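Local coordinates for uncharacterized protein TP-0789 domain-containing protein (Desulfovibrio piger ATCC 29098, PDB 4Z48) that is of unknown function but belongs to the LolA-like family, whose relatives carry lipoproteins across the periplasm, and may bind lipid or lipoprotein in a similar way, at residues 116-121 and 212-217; 78-83 and 122-127; 34-39 and 219-224; 46-51 and 66-71. All coordinates share one frame; numbering follows the deposited sequence.

In the fold
The four contacts belong to one antiparallel beta framework of the LolA-like kind and the loop after strand 101-104 that packs on it. Along the chain, contact 3 pairs strand 27-38 with strand 219-230 and encloses the others; contact 4, in hairpin 41-54/60-69, closes before the crossing contacts 1 and 2 open. Contacts 1 and 3 are close, their centres 8 Å apart, and share Asp118, whose carboxylate reaches Ser219 and Thr221. Contacts 1 and 2 lie 17 Å apart between centres and meet through Leu119 and Ile124. Contact 4 touches contact 3 through Phe47 and contact 2 through Phe67. The loop therefore bridges strands distant in sequence, from 77-82 to 204-214.

Contact 1 (116-121 and 212-217); sequences RSDLSN and VERPRE
Asp118 OD1 is gripped by Arg214 NE at 2.8 Å and also by the hydroxyl of Ser219, while OD2 is held by Thr221. This salt bridge fastens the loop between strands 101-104 and 133-143 to the end of strand 204-214, in a LolA-like beta fold. The N-H...O angle is 174°, and OD1 lies in the guanidinium plane. On the acid, OD1 is met on the anti side, 32° out of the carboxylate plane; the planes of the two flat groups are 68° apart. With the chain bent at chi3, one face of the guanidinium is turned to Ser117 O, 3.6 Å from Arg214 NH2. Water 1 accepts from Arg214 NH2 and donates to Arg116 O, with a weak bond to Asp118 OD2. The loop is shaped by an ST turn, in which Leu119 N donates to Ser117 OG, a hydroxyl also hydrogen-bonded to the backbone O of Phe114. Apart from the salt bridge, Leu119 CD1 packs crosswise on Val212 CG2 at 3.8 Å.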
loop_
_atom_site.group_PDB
_atom_site.type_symbol
_atom_site.label_atom_id
_atom_site.label_comp_id
_atom_site.label_asym_id
_atom_site.label_seq_id
_atom_site.Cartn_x
_atom_site.Cartn_y
_atom_site.Cartn_z
ATOM N N ARG A 116 -13.374 -5.733 -3.688
ATOM C CA ARG A 116 -14.488 -5.506 -2.768
ATOM C C ARG A 116 -14.001 -5.300 -1.322
ATOM O O ARG A 116 -14.823 -5.319 -0.397
ATOM C CB ARG A 116 -15.530 -6.635 -2.842
ATOM C CG ARG A 116 -16.076 -6.772 -4.270
ATOM C CD ARG A 116 -16.916 -8.006 -4.454
ATOM N NE ARG A 116 -18.137 -7.967 -3.669
ATOM C CZ ARG A 116 -19.056 -8.926 -3.712
ATOM N NH1 ARG A 116 -18.887 -9.984 -4.498
ATOM N NH2 ARG A 116 -20.155 -8.833 -2.980
ATOM N N SER A 117 -12.673 -5.091 -1.129
ATOM C CA SER A 117 -12.077 -4.844 0.186
ATOM C C SER A 117 -12.177 -3.369 0.586
ATOM O O SER A 117 -12.686 -2.527 -0.168
ATOM C CB SER A 117 -10.615 -5.295 0.240
ATOM O OG SER A 117 -9.763 -4.349 -0.390
ATOM N N ASP A 118 -11.653 -3.066 1.794
ATOM C CA ASP A 118 -11.603 -1.705 2.327
ATOM C C ASP A 118 -10.387 -0.961 1.804
ATOM O O ASP A 118 -10.259 0.237 2.039
ATOM C CB ASP A 118 -11.680 -1.730 3.840
ATOM C CG ASP A 118 -13.080 -2.171 4.233
ATOM O OD1 ASP A 118 -13.980 -1.360 4.145
ATOM O OD2 ASP A 118 -13.287 -3.393 4.467
ATOM N N LEU A 119 -9.578 -1.623 0.976
ATOM C CA LEU A 119 -8.464 -0.974 0.267
ATOM C C LEU A 119 -8.974 -0.465 -1.088
ATOM O O LEU A 119 -9.799 -1.152 -1.705
ATOM C CB LEU A 119 -7.352 -2.011 0.015
ATOM C CG LEU A 119 -6.403 -2.407 1.133
ATOM C CD1 LEU A 119 -7.104 -3.223 2.216
ATOM C CD2 LEU A 119 -5.331 -3.318 0.575
ATOM N N SER A 120 -8.486 0.696 -1.563
ATOM C CA SER A 120 -8.779 1.213 -2.890
ATOM C C SER A 120 -7.684 0.761 -3.832
ATOM O O SER A 120 -6.634 0.355 -3.352
ATOM C CB SER A 120 -8.854 2.733 -2.863
ATOM O OG SER A 120 -9.973 3.195 -2.126
ATOM N N ASN A 121 -7.891 0.868 -5.164
ATOM C CA ASN A 121 -6.844 0.510 -6.133
ATOM C C ASN A 121 -5.568 1.363 -5.923
ATOM O O ASN A 121 -4.449 0.852 -6.039
ATOM C CB ASN A 121 -7.356 0.673 -7.572
ATOM C CG ASN A 121 -8.441 -0.299 -7.919
ATOM O OD1 ASN A 121 -8.428 -1.439 -7.475
ATOM N ND2 ASN A 121 -9.420 0.148 -8.694
ATOM N N VAL A 212 -7.912 -2.651 7.991
ATOM C CA VAL A 212 -8.309 -1.423 7.313
ATOM C C VAL A 212 -9.814 -1.283 7.480
ATOM O O VAL A 212 -10.555 -2.176 7.076
ATOM C CB VAL A 212 -7.887 -1.420 5.815
ATOM C CG1 VAL A 212 -8.281 -0.111 5.137
ATOM C CG2 VAL A 212 -6.383 -1.693 5.663
ATOM N N GLU A 213 -10.259 -0.189 8.092
ATOM C CA GLU A 213 -11.649 0.073 8.401
ATOM C C GLU A 213 -12.184 1.253 7.607
ATOM O O GLU A 213 -11.508 2.262 7.439
ATOM C CB GLU A 213 -11.820 0.377 9.911
ATOM C CG GLU A 213 -11.411 -0.714 10.893
ATOM C CD GLU A 213 -11.425 -0.293 12.360
ATOM O OE1 GLU A 213 -11.763 0.877 12.653
ATOM O OE2 GLU A 213 -11.144 -1.151 13.226
ATOM N N ARG A 214 -13.382 1.098 7.076
ATOM C CA ARG A 214 -14.101 2.192 6.410
ATOM C C ARG A 214 -15.310 2.442 7.285
ATOM O O ARG A 214 -16.284 1.689 7.197
ATOM C CB ARG A 214 -14.453 1.870 4.939
ATOM C CG ARG A 214 -13.212 2.040 4.032
ATOM C CD ARG A 214 -13.570 1.981 2.575
ATOM N NE ARG A 214 -14.270 0.740 2.255
ATOM C CZ ARG A 214 -14.959 0.511 1.137
ATOM N NH1 ARG A 214 -15.102 1.469 0.223
ATOM N NH2 ARG A 214 -15.531 -0.669 0.934
ATOM N N PRO A 215 -15.203 3.402 8.238
ATOM C CA PRO A 215 -16.326 3.650 9.165
ATOM C C PRO A 215 -17.639 4.029 8.449
ATOM O O PRO A 215 -18.718 3.666 8.924
ATOM C CB PRO A 215 -15.819 4.798 10.057
ATOM C CG PRO A 215 -14.691 5.458 9.271
ATOM C CD PRO A 215 -14.059 4.313 8.512
ATOM N N ARG A 216 -17.553 4.714 7.295
ATOM C CA ARG A 216 -18.751 5.153 6.545
ATOM C C ARG A 216 -19.403 3.988 5.777
ATOM O O ARG A 216 -20.582 4.090 5.430
ATOM C CB ARG A 216 -18.389 6.313 5.596
ATOM C CG ARG A 216 -17.809 7.541 6.359
ATOM C CD ARG A 216 -17.319 8.706 5.490
ATOM N NE ARG A 216 -18.203 9.031 4.364
ATOM C CZ ARG A 216 -19.290 9.797 4.431
ATOM N NH1 ARG A 216 -19.660 10.339 5.585
ATOM N NH2 ARG A 216 -20.020 10.018 3.347
ATOM N N GLU A 217 -18.659 2.878 5.528
ATOM C CA GLU A 217 -19.196 1.718 4.800
ATOM C C GLU A 217 -19.654 0.598 5.727
ATOM O O GLU A 217 -20.296 -0.340 5.259
ATOM C CB GLU A 217 -18.166 1.159 3.801
ATOM C CG GLU A 217 -17.697 2.179 2.775
ATOM C CD GLU A 217 -18.788 2.820 1.938
ATOM O OE1 GLU A 217 -19.618 2.078 1.361
ATOM O OE2 GLU A 217 -18.810 4.069 1.857
HETATM O O HOH W 1 -15.200 -3.612 1.736
#

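Contact 2 (78-83 and 122-127); sequences YLVWSY and EDIQNL
Apolar packing comes first: Val80 CG2 meets Ile124 CG2 at 4.1 Å, the two side chains crossing at about a right angle. The other valine methyl, CG1, is anti to the backbone N (chi1 -174°) and meets the aliphatic part of Gln125, lying 4.1 Å from its CG. Both branches of Val80 are thus engaged, one by each of two successive loop residues. Gln125 CB also lies near Ser82 OG. These contacts pack the loop segment 122-127, whose first three residues have helical backbone angles, against strand 77-82 of the LolA-like beta framework; Ile124 also touches Ile65 on the adjacent strand 60-69. The polar contacts gather at Ser82, where OG stands anti to the backbone N (chi1 -169°), which turns it to the loop. Asn126 N donates to Ser82 OG in a weak bond, long at 3.5 Å but fairly straight at 163°. Asn126 CB is equally near that oxygen. Water 2 bridges the same two residues, donating to Ser82 OG at 3.1 Å and accepting from Asn126 ND2 at 3.0 Å. Both side chains have further partners: Ser82 OG is hydrogen-bonded to Asp90, and Asn126 OD1 accepts from the backbone N of Asp128.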
loop_
_atom_site.group_PDB
_atom_site.type_symbol
_atom_site.label_atom_id
_atom_site.label_comp_id
_atom_site.label_asym_id
_atom_site.label_seq_id
_atom_site.Cartn_x
_atom_site.Cartn_y
_atom_site.Cartn_z
ATOM N N TYR A 78 -3.235 -8.495 -10.991
ATOM C CA TYR A 78 -2.988 -7.049 -11.052
ATOM C C TYR A 78 -1.540 -6.804 -11.368
ATOM O O TYR A 78 -0.676 -7.355 -10.693
ATOM C CB TYR A 78 -3.343 -6.338 -9.750
ATOM C CG TYR A 78 -4.818 -6.210 -9.517
ATOM C CD1 TYR A 78 -5.568 -7.293 -9.048
ATOM C CD2 TYR A 78 -5.470 -4.989 -9.704
ATOM C CE1 TYR A 78 -6.933 -7.171 -8.805
ATOM C CE2 TYR A 78 -6.834 -4.860 -9.464
ATOM C CZ TYR A 78 -7.553 -5.942 -8.982
ATOM O OH TYR A 78 -8.897 -5.810 -8.733
ATOM N N LEU A 79 -1.269 -5.991 -12.407
ATOM C CA LEU A 79 0.085 -5.593 -12.785
ATOM C C LEU A 79 0.232 -4.097 -12.447
ATOM O O LEU A 79 -0.589 -3.300 -12.877
ATOM C CB LEU A 79 0.376 -5.878 -14.271
ATOM C CG LEU A 79 1.773 -5.487 -14.809
ATOM C CD1 LEU A 79 2.895 -6.128 -14.008
ATOM C CD2 LEU A 79 1.916 -5.887 -16.263
ATOM N N VAL A 80 1.214 -3.732 -11.611
ATOM C CA VAL A 80 1.384 -2.335 -11.221
ATOM C C VAL A 80 2.790 -1.885 -11.583
ATOM O O VAL A 80 3.754 -2.567 -11.234
ATOM C CB VAL A 80 1.103 -2.073 -9.709
ATOM C CG1 VAL A 80 1.154 -0.577 -9.395
ATOM C CG2 VAL A 80 -0.205 -2.715 -9.229
ATOM N N TRP A 81 2.891 -0.775 -12.323
ATOM C CA TRP A 81 4.141 -0.096 -12.678
ATOM C C TRP A 81 4.102 1.252 -11.972
ATOM O O TRP A 81 3.413 2.181 -12.418
ATOM C CB TRP A 81 4.296 0.056 -14.193
ATOM C CG TRP A 81 4.488 -1.210 -14.965
ATOM C CD1 TRP A 81 4.579 -2.484 -14.476
ATOM C CD2 TRP A 81 4.569 -1.321 -16.395
ATOM N NE1 TRP A 81 4.727 -3.378 -15.511
ATOM C CE2 TRP A 81 4.730 -2.691 -16.699
ATOM C CE3 TRP A 81 4.564 -0.381 -17.449
ATOM C CZ2 TRP A 81 4.864 -3.154 -18.008
ATOM C CZ3 TRP A 81 4.687 -0.838 -18.751
ATOM C CH2 TRP A 81 4.835 -2.211 -19.022
ATOM N N SER A 82 4.729 1.299 -10.799
ATOM C CA SER A 82 4.740 2.446 -9.900
ATOM C C SER A 82 6.055 3.201 -10.078
ATOM O O SER A 82 7.128 2.609 -9.982
ATOM C CB SER A 82 4.505 1.988 -8.460
ATOM O OG SER A 82 4.246 3.053 -7.564
ATOM N N TYR A 83 5.963 4.486 -10.456
ATOM C CA TYR A 83 7.130 5.315 -10.784
ATOM C C TYR A 83 7.493 6.354 -9.726
ATOM O O TYR A 83 6.625 7.013 -9.152
ATOM C CB TYR A 83 6.891 6.062 -12.106
ATOM C CG TYR A 83 6.438 5.180 -13.247
ATOM C CD1 TYR A 83 7.323 4.296 -13.868
ATOM C CD2 TYR A 83 5.117 5.195 -13.680
ATOM C CE1 TYR A 83 6.901 3.449 -14.885
ATOM C CE2 TYR A 83 4.675 4.333 -14.684
ATOM C CZ TYR A 83 5.575 3.479 -15.298
ATOM O OH TYR A 83 5.156 2.685 -16.328
ATOM N N GLU A 122 -5.733 2.632 -5.539
ATOM C CA GLU A 122 -4.579 3.506 -5.310
ATOM C C GLU A 122 -3.786 3.107 -4.057
ATOM O O GLU A 122 -2.602 3.370 -4.023
ATOM C CB GLU A 122 -4.971 4.987 -5.246
ATOM C CG GLU A 122 -5.762 5.414 -4.014
ATOM C CD GLU A 122 -5.917 6.925 -3.906
ATOM O OE1 GLU A 122 -4.900 7.653 -3.981
ATOM O OE2 GLU A 122 -7.070 7.378 -3.739
ATOM N N ASP A 123 -4.415 2.428 -3.081
ATOM C CA ASP A 123 -3.751 1.965 -1.864
ATOM C C ASP A 123 -2.717 0.858 -2.145
ATOM O O ASP A 123 -1.853 0.613 -1.300
ATOM C CB ASP A 123 -4.781 1.472 -0.843
ATOM C CG ASP A 123 -5.717 2.546 -0.328
ATOM O OD1 ASP A 123 -5.322 3.723 -0.309
ATOM O OD2 ASP A 123 -6.829 2.204 0.095
ATOM N N ILE A 124 -2.808 0.206 -3.332
ATOM C CA ILE A 124 -1.950 -0.887 -3.776
ATOM C C ILE A 124 -0.615 -0.367 -4.385
ATOM O O ILE A 124 0.330 -1.133 -4.471
ATOM C CB ILE A 124 -2.764 -1.789 -4.746
ATOM C CG1 ILE A 124 -3.953 -2.482 -4.017
ATOM C CG2 ILE A 124 -1.929 -2.786 -5.517
ATOM C CD1 ILE A 124 -3.706 -3.023 -2.656
ATOM N N GLN A 125 -0.511 0.918 -4.740
ATOM C CA GLN A 125 0.755 1.500 -5.233
ATOM C C GLN A 125 1.721 1.851 -4.065
ATOM O O GLN A 125 1.367 1.656 -2.898
ATOM C CB GLN A 125 0.482 2.758 -6.055
ATOM C CG GLN A 125 -0.456 2.527 -7.235
ATOM C CD GLN A 125 -1.165 3.786 -7.665
ATOM O OE1 GLN A 125 -1.227 4.801 -6.950
ATOM N NE2 GLN A 125 -1.766 3.723 -8.827
ATOM N N ASN A 126 2.926 2.412 -4.395
ATOM C CA ASN A 126 3.990 2.817 -3.458
ATOM C C ASN A 126 3.429 3.704 -2.348
ATOM O O ASN A 126 2.908 4.791 -2.617
ATOM C CB ASN A 126 5.121 3.545 -4.216
ATOM C CG ASN A 126 6.374 3.902 -3.433
ATOM O OD1 ASN A 126 6.516 3.654 -2.229
ATOM N ND2 ASN A 126 7.324 4.522 -4.114
ATOM N N LEU A 127 3.509 3.206 -1.100
ATOM C CA LEU A 127 3.024 3.904 0.095
ATOM C C LEU A 127 4.009 5.012 0.547
ATOM O O LEU A 127 3.604 5.901 1.302
ATOM C CB LEU A 127 2.771 2.879 1.239
ATOM C CG LEU A 127 2.168 3.341 2.592
ATOM C CD1 LEU A 127 0.852 4.071 2.432
ATOM C CD2 LEU A 127 1.966 2.161 3.524
HETATM O O HOH W 2 6.682 4.960 -6.988
#

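Contact 3 (34-39 and 219-224); sequences MSINRG and SFTVID
Strands 34-38 and 219-224 run antiparallel, their axes 4.7 Å apart at closest and their directions at 168°, with Ser35-Val222 and Asn37-Phe220 as hydrogen-bonded pairs. Each pair has two backbone bonds; that from Asn37 N to Phe220 O measures 2.8 Å and is nearly straight. On the face of Asn37 and Phe220, the asparagine CB lies over the ring, 3.7 Å from its centroid, in a CH-pi contact. Its amide is almost parallel to the ring, the planes 12° apart. The phenylalanine gets there with CG between its backbone N and carbonyl carbon (chi1 64°), which swings the ring across to the neighbouring strand. This pairing joins the first and last strands of the LolA-like beta framework, which are far apart in sequence. On the opposite face, selenomethionine Met34 CG packs on Thr221 CG2 at 3.7 Å, and its bent chain brings CE to Ile223 CD1 at 3.9 Å. Water 3 donates to both Ser35 O and Phe220 O.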
loop_
_atom_site.group_PDB
_atom_site.type_symbol
_atom_site.label_atom_id
_atom_site.label_comp_id
_atom_site.label_asym_id
_atom_site.label_seq_id
_atom_site.Cartn_x
_atom_site.Cartn_y
_atom_site.Cartn_z
HETATM N N MSE A 34 -6.752 -12.306 2.912
HETATM C CA MSE A 34 -7.544 -11.122 3.210
HETATM C C MSE A 34 -8.951 -11.561 3.578
HETATM O O MSE A 34 -9.527 -12.420 2.914
HETATM C CB MSE A 34 -7.509 -10.191 1.979
HETATM C CG MSE A 34 -8.638 -9.215 1.854
HETATM SE SE MSE A 34 -8.498 -8.427 0.034
HETATM C CE MSE A 34 -7.155 -7.276 0.311
ATOM N N SER A 35 -9.470 -11.013 4.666
ATOM C CA SER A 35 -10.824 -11.280 5.128
ATOM C C SER A 35 -11.575 -9.924 5.221
ATOM O O SER A 35 -11.159 -9.018 5.944
ATOM C CB SER A 35 -10.781 -12.035 6.462
ATOM O OG SER A 35 -12.081 -12.210 6.995
ATOM N N ILE A 36 -12.640 -9.785 4.437
ATOM C CA ILE A 36 -13.465 -8.588 4.354
ATOM C C ILE A 36 -14.779 -8.822 5.087
ATOM O O ILE A 36 -15.559 -9.718 4.695
ATOM C CB ILE A 36 -13.716 -8.235 2.854
ATOM C CG1 ILE A 36 -12.400 -8.244 2.036
ATOM C CG2 ILE A 36 -14.407 -6.867 2.756
ATOM C CD1 ILE A 36 -12.569 -8.409 0.532
ATOM N N ASN A 37 -15.061 -7.987 6.108
ATOM C CA ASN A 37 -16.287 -8.130 6.899
ATOM C C ASN A 37 -17.238 -6.971 6.678
ATOM O O ASN A 37 -16.905 -5.835 6.960
ATOM C CB ASN A 37 -15.959 -8.276 8.387
ATOM C CG ASN A 37 -17.108 -8.748 9.263
ATOM O OD1 ASN A 37 -18.169 -8.107 9.373
ATOM N ND2 ASN A 37 -16.880 -9.842 9.979
ATOM N N ARG A 38 -18.444 -7.277 6.244
ATOM C CA ARG A 38 -19.468 -6.266 5.989
ATOM C C ARG A 38 -20.819 -6.769 6.516
ATOM O O ARG A 38 -21.434 -7.617 5.884
ATOM C CB ARG A 38 -19.521 -5.961 4.471
ATOM C CG ARG A 38 -20.538 -4.891 4.071
ATOM C CD ARG A 38 -20.639 -4.724 2.550
ATOM N NE ARG A 38 -19.436 -4.138 1.943
ATOM C CZ ARG A 38 -19.026 -2.884 2.138
ATOM N NH1 ARG A 38 -19.711 -2.067 2.931
ATOM N NH2 ARG A 38 -17.918 -2.446 1.559
ATOM N N GLY A 39 -21.235 -6.267 7.678
ATOM C CA GLY A 39 -22.492 -6.645 8.328
ATOM C C GLY A 39 -22.596 -8.108 8.727
ATOM O O GLY A 39 -23.677 -8.693 8.654
ATOM N N SER A 219 -17.629 -1.501 7.226
ATOM C CA SER A 219 -16.839 -2.669 6.870
ATOM C C SER A 219 -15.405 -2.564 7.358
ATOM O O SER A 219 -14.874 -1.449 7.518
ATOM C CB SER A 219 -16.840 -2.878 5.360
ATOM O OG SER A 219 -16.497 -1.700 4.654
ATOM N N PHE A 220 -14.758 -3.724 7.527
ATOM C CA PHE A 220 -13.333 -3.758 7.857
ATOM C C PHE A 220 -12.667 -4.942 7.145
ATOM O O PHE A 220 -13.301 -5.984 6.935
ATOM C CB PHE A 220 -13.085 -3.799 9.368
ATOM C CG PHE A 220 -13.591 -5.032 10.074
ATOM C CD1 PHE A 220 -14.902 -5.101 10.533
ATOM C CD2 PHE A 220 -12.744 -6.106 10.325
ATOM C CE1 PHE A 220 -15.370 -6.237 11.206
ATOM C CE2 PHE A 220 -13.207 -7.244 10.999
ATOM C CZ PHE A 220 -14.517 -7.306 11.442
ATOM N N THR A 221 -11.400 -4.753 6.745
ATOM C CA THR A 221 -10.606 -5.775 6.068
ATOM C C THR A 221 -9.405 -6.138 6.930
ATOM O O THR A 221 -8.708 -5.244 7.408
ATOM C CB THR A 221 -10.213 -5.274 4.643
ATOM O OG1 THR A 221 -11.422 -5.077 3.879
ATOM C CG2 THR A 221 -9.312 -6.252 3.903
ATOM N N VAL A 222 -9.133 -7.440 7.102
ATOM C CA VAL A 222 -7.933 -7.861 7.841
ATOM C C VAL A 222 -7.037 -8.632 6.861
ATOM O O VAL A 222 -7.498 -9.575 6.247
ATOM C CB VAL A 222 -8.266 -8.668 9.119
ATOM C CG1 VAL A 222 -6.993 -9.116 9.844
ATOM C CG2 VAL A 222 -9.160 -7.860 10.061
ATOM N N ILE A 223 -5.766 -8.227 6.718
ATOM C CA ILE A 223 -4.856 -8.933 5.813
ATOM C C ILE A 223 -3.688 -9.506 6.608
ATOM O O ILE A 223 -3.001 -8.761 7.328
ATOM C CB ILE A 223 -4.320 -8.017 4.659
ATOM C CG1 ILE A 223 -5.447 -7.198 3.971
ATOM C CG2 ILE A 223 -3.557 -8.890 3.630
ATOM C CD1 ILE A 223 -4.883 -6.031 3.160
ATOM N N ASP A 224 -3.419 -10.803 6.387
ATOM C CA ASP A 224 -2.332 -11.533 7.013
ATOM C C ASP A 224 -1.352 -11.961 5.981
ATOM O O ASP A 224 -1.708 -12.746 5.096
ATOM C CB ASP A 224 -2.840 -12.758 7.770
ATOM C CG ASP A 224 -3.546 -12.487 9.067
ATOM O OD1 ASP A 224 -2.852 -12.222 10.057
ATOM O OD2 ASP A 224 -4.777 -12.770 9.143
HETATM O O HOH W 3 -12.535 -8.612 8.216
#

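Contact 4 (46-51 and 66-71); sequences SFKTYS and VFDRPA
With chi1 at 57°, Phe47 has CG between its backbone N and carbonyl carbon, whereas Phe67 has CG beside its backbone N (-72°), and the two side chains run side by side, pointing the same way. Phe47 CB lies over the face of the Phe67 ring, 3.9 Å from its centroid, in a CH-pi contact. The rings themselves meet obliquely, with planes at 46° and Phe47 CD1 3.5 Å from Phe67 CE2. Lys48 and Val66 form a hydrogen-bonded pair through two backbone bonds, Lys48 N to Val66 O and Val66 N to Lys48 O, each 2.9 Å. Toward Ser46 the register slips by one residue in a beta bulge: Ser46 O accepts from Asp68 N at 3.0 Å while Ser46 N donates to Arg69 O. The extra residue, Asp68, makes a salt bridge with Lys48, whose bend at its last torsion brings NZ to OD2 at a long 3.4 Å, a weak bond. On the same side as Lys48, Val66 CG2 touches the edge of the Tyr50 ring at CE1, 4.1 Å away. The contact lies within hairpin 41-54/60-69, flanked by strand 27-38, where Phe47 packs on Ala32, and by strand 77-82, where Phe67 packs on Tyr78.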
loop_
_atom_site.group_PDB
_atom_site.type_symbol
_atom_site.label_atom_id
_atom_site.label_comp_id
_atom_site.label_asym_id
_atom_site.label_seq_id
_atom_site.Cartn_x
_atom_site.Cartn_y
_atom_site.Cartn_z
ATOM N N SER A 46 -7.195 -15.060 -1.231
ATOM C CA SER A 46 -5.823 -15.541 -1.024
ATOM C C SER A 46 -5.043 -15.057 -2.208
ATOM O O SER A 46 -5.532 -15.207 -3.333
ATOM C CB SER A 46 -5.761 -17.070 -0.934
ATOM O OG SER A 46 -6.206 -17.564 0.316
ATOM N N PHE A 47 -3.853 -14.504 -2.001
ATOM C CA PHE A 47 -3.044 -14.032 -3.124
ATOM C C PHE A 47 -1.534 -14.107 -2.864
ATOM O O PHE A 47 -1.096 -14.235 -1.737
ATOM C CB PHE A 47 -3.424 -12.601 -3.547
ATOM C CG PHE A 47 -3.358 -11.519 -2.492
ATOM C CD1 PHE A 47 -4.436 -11.285 -1.639
ATOM C CD2 PHE A 47 -2.235 -10.709 -2.374
ATOM C CE1 PHE A 47 -4.382 -10.278 -0.671
ATOM C CE2 PHE A 47 -2.196 -9.670 -1.437
ATOM C CZ PHE A 47 -3.283 -9.439 -0.612
ATOM N N LYS A 48 -0.754 -14.087 -3.939
ATOM C CA LYS A 48 0.702 -13.995 -3.891
ATOM C C LYS A 48 1.086 -12.661 -4.520
ATOM O O LYS A 48 0.447 -12.223 -5.486
ATOM C CB LYS A 48 1.398 -15.170 -4.605
ATOM C CG LYS A 48 1.254 -16.523 -3.909
ATOM C CD LYS A 48 1.688 -17.659 -4.818
ATOM C CE LYS A 48 1.682 -18.976 -4.072
ATOM N NZ LYS A 48 0.309 -19.508 -3.866
ATOM N N THR A 49 2.088 -11.980 -3.947
ATOM C CA THR A 49 2.584 -10.717 -4.465
ATOM C C THR A 49 4.048 -10.869 -4.870
ATOM O O THR A 49 4.865 -11.283 -4.065
ATOM C CB THR A 49 2.384 -9.536 -3.450
ATOM O OG1 THR A 49 0.998 -9.424 -3.101
ATOM C CG2 THR A 49 2.830 -8.191 -4.027
ATOM N N TYR A 50 4.380 -10.445 -6.084
ATOM C CA TYR A 50 5.768 -10.404 -6.587
ATOM C C TYR A 50 6.140 -8.938 -6.794
ATOM O O TYR A 50 5.321 -8.196 -7.321
ATOM C CB TYR A 50 5.885 -11.180 -7.919
ATOM C CG TYR A 50 5.412 -12.611 -7.849
ATOM C CD1 TYR A 50 4.065 -12.933 -8.026
ATOM C CD2 TYR A 50 6.310 -13.653 -7.632
ATOM C CE1 TYR A 50 3.621 -14.249 -7.936
ATOM C CE2 TYR A 50 5.883 -14.981 -7.604
ATOM C CZ TYR A 50 4.537 -15.275 -7.757
ATOM O OH TYR A 50 4.109 -16.584 -7.710
ATOM N N SER A 51 7.326 -8.490 -6.335
ATOM C CA SER A 51 7.714 -7.087 -6.541
ATOM C C SER A 51 9.164 -7.014 -6.899
ATOM O O SER A 51 9.926 -7.872 -6.465
ATOM C CB SER A 51 7.445 -6.229 -5.302
ATOM O OG SER A 51 6.200 -6.543 -4.705
ATOM N N VAL A 66 -1.255 -12.008 -7.768
ATOM C CA VAL A 66 -1.951 -13.152 -8.366
ATOM C C VAL A 66 -2.881 -13.795 -7.326
ATOM O O VAL A 66 -2.391 -14.321 -6.318
ATOM C CB VAL A 66 -0.968 -14.210 -8.934
ATOM C CG1 VAL A 66 -1.741 -15.311 -9.662
ATOM C CG2 VAL A 66 0.058 -13.589 -9.876
ATOM N N PHE A 67 -4.205 -13.762 -7.572
ATOM C CA PHE A 67 -5.201 -14.393 -6.681
ATOM C C PHE A 67 -5.340 -15.875 -7.007
ATOM O O PHE A 67 -5.443 -16.269 -8.187
ATOM C CB PHE A 67 -6.585 -13.689 -6.811
ATOM C CG PHE A 67 -6.544 -12.328 -6.166
ATOM C CD1 PHE A 67 -6.083 -11.217 -6.873
ATOM C CD2 PHE A 67 -6.891 -12.165 -4.836
ATOM C CE1 PHE A 67 -5.955 -9.972 -6.251
ATOM C CE2 PHE A 67 -6.807 -10.906 -4.225
ATOM C CZ PHE A 67 -6.310 -9.826 -4.932
ATOM N N ASP A 68 -5.460 -16.693 -5.980
ATOM C CA ASP A 68 -5.610 -18.120 -6.275
ATOM C C ASP A 68 -6.907 -18.696 -5.716
ATOM O O ASP A 68 -7.347 -19.719 -6.208
ATOM C CB ASP A 68 -4.402 -18.907 -5.735
ATOM C CG ASP A 68 -4.043 -18.548 -4.303
ATOM O OD1 ASP A 68 -4.926 -18.634 -3.439
ATOM O OD2 ASP A 68 -2.860 -18.238 -4.043
ATOM N N ARG A 69 -7.458 -18.096 -4.631
ATOM C CA ARG A 69 -8.659 -18.593 -3.950
ATOM C C ARG A 69 -9.519 -17.434 -3.433
ATOM O O ARG A 69 -8.969 -16.369 -3.131
ATOM C CB ARG A 69 -8.286 -19.533 -2.757
ATOM C CG ARG A 69 -7.453 -20.784 -3.075
ATOM C CD ARG A 69 -8.248 -21.933 -3.675
ATOM N NE ARG A 69 -9.203 -22.470 -2.711
ATOM C CZ ARG A 69 -10.364 -23.031 -3.026
ATOM N NH1 ARG A 69 -10.720 -23.170 -4.300
ATOM N NH2 ARG A 69 -11.169 -23.472 -2.074
ATOM N N PRO A 70 -10.854 -17.624 -3.273
ATOM C CA PRO A 70 -11.645 -18.807 -3.676
ATOM C C PRO A 70 -11.737 -18.907 -5.201
ATOM O O PRO A 70 -11.195 -18.061 -5.934
ATOM C CB PRO A 70 -13.021 -18.567 -3.027
ATOM C CG PRO A 70 -13.140 -17.064 -2.936
ATOM C CD PRO A 70 -11.712 -16.534 -2.774
ATOM N N ALA A 71 -12.382 -19.985 -5.657
ATOM C CA ALA A 71 -12.576 -20.331 -7.073
ATOM C C ALA A 71 -13.026 -19.138 -7.924
ATOM O O ALA A 71 -12.515 -18.985 -9.015
ATOM C CB ALA A 71 -13.579 -21.454 -7.196
#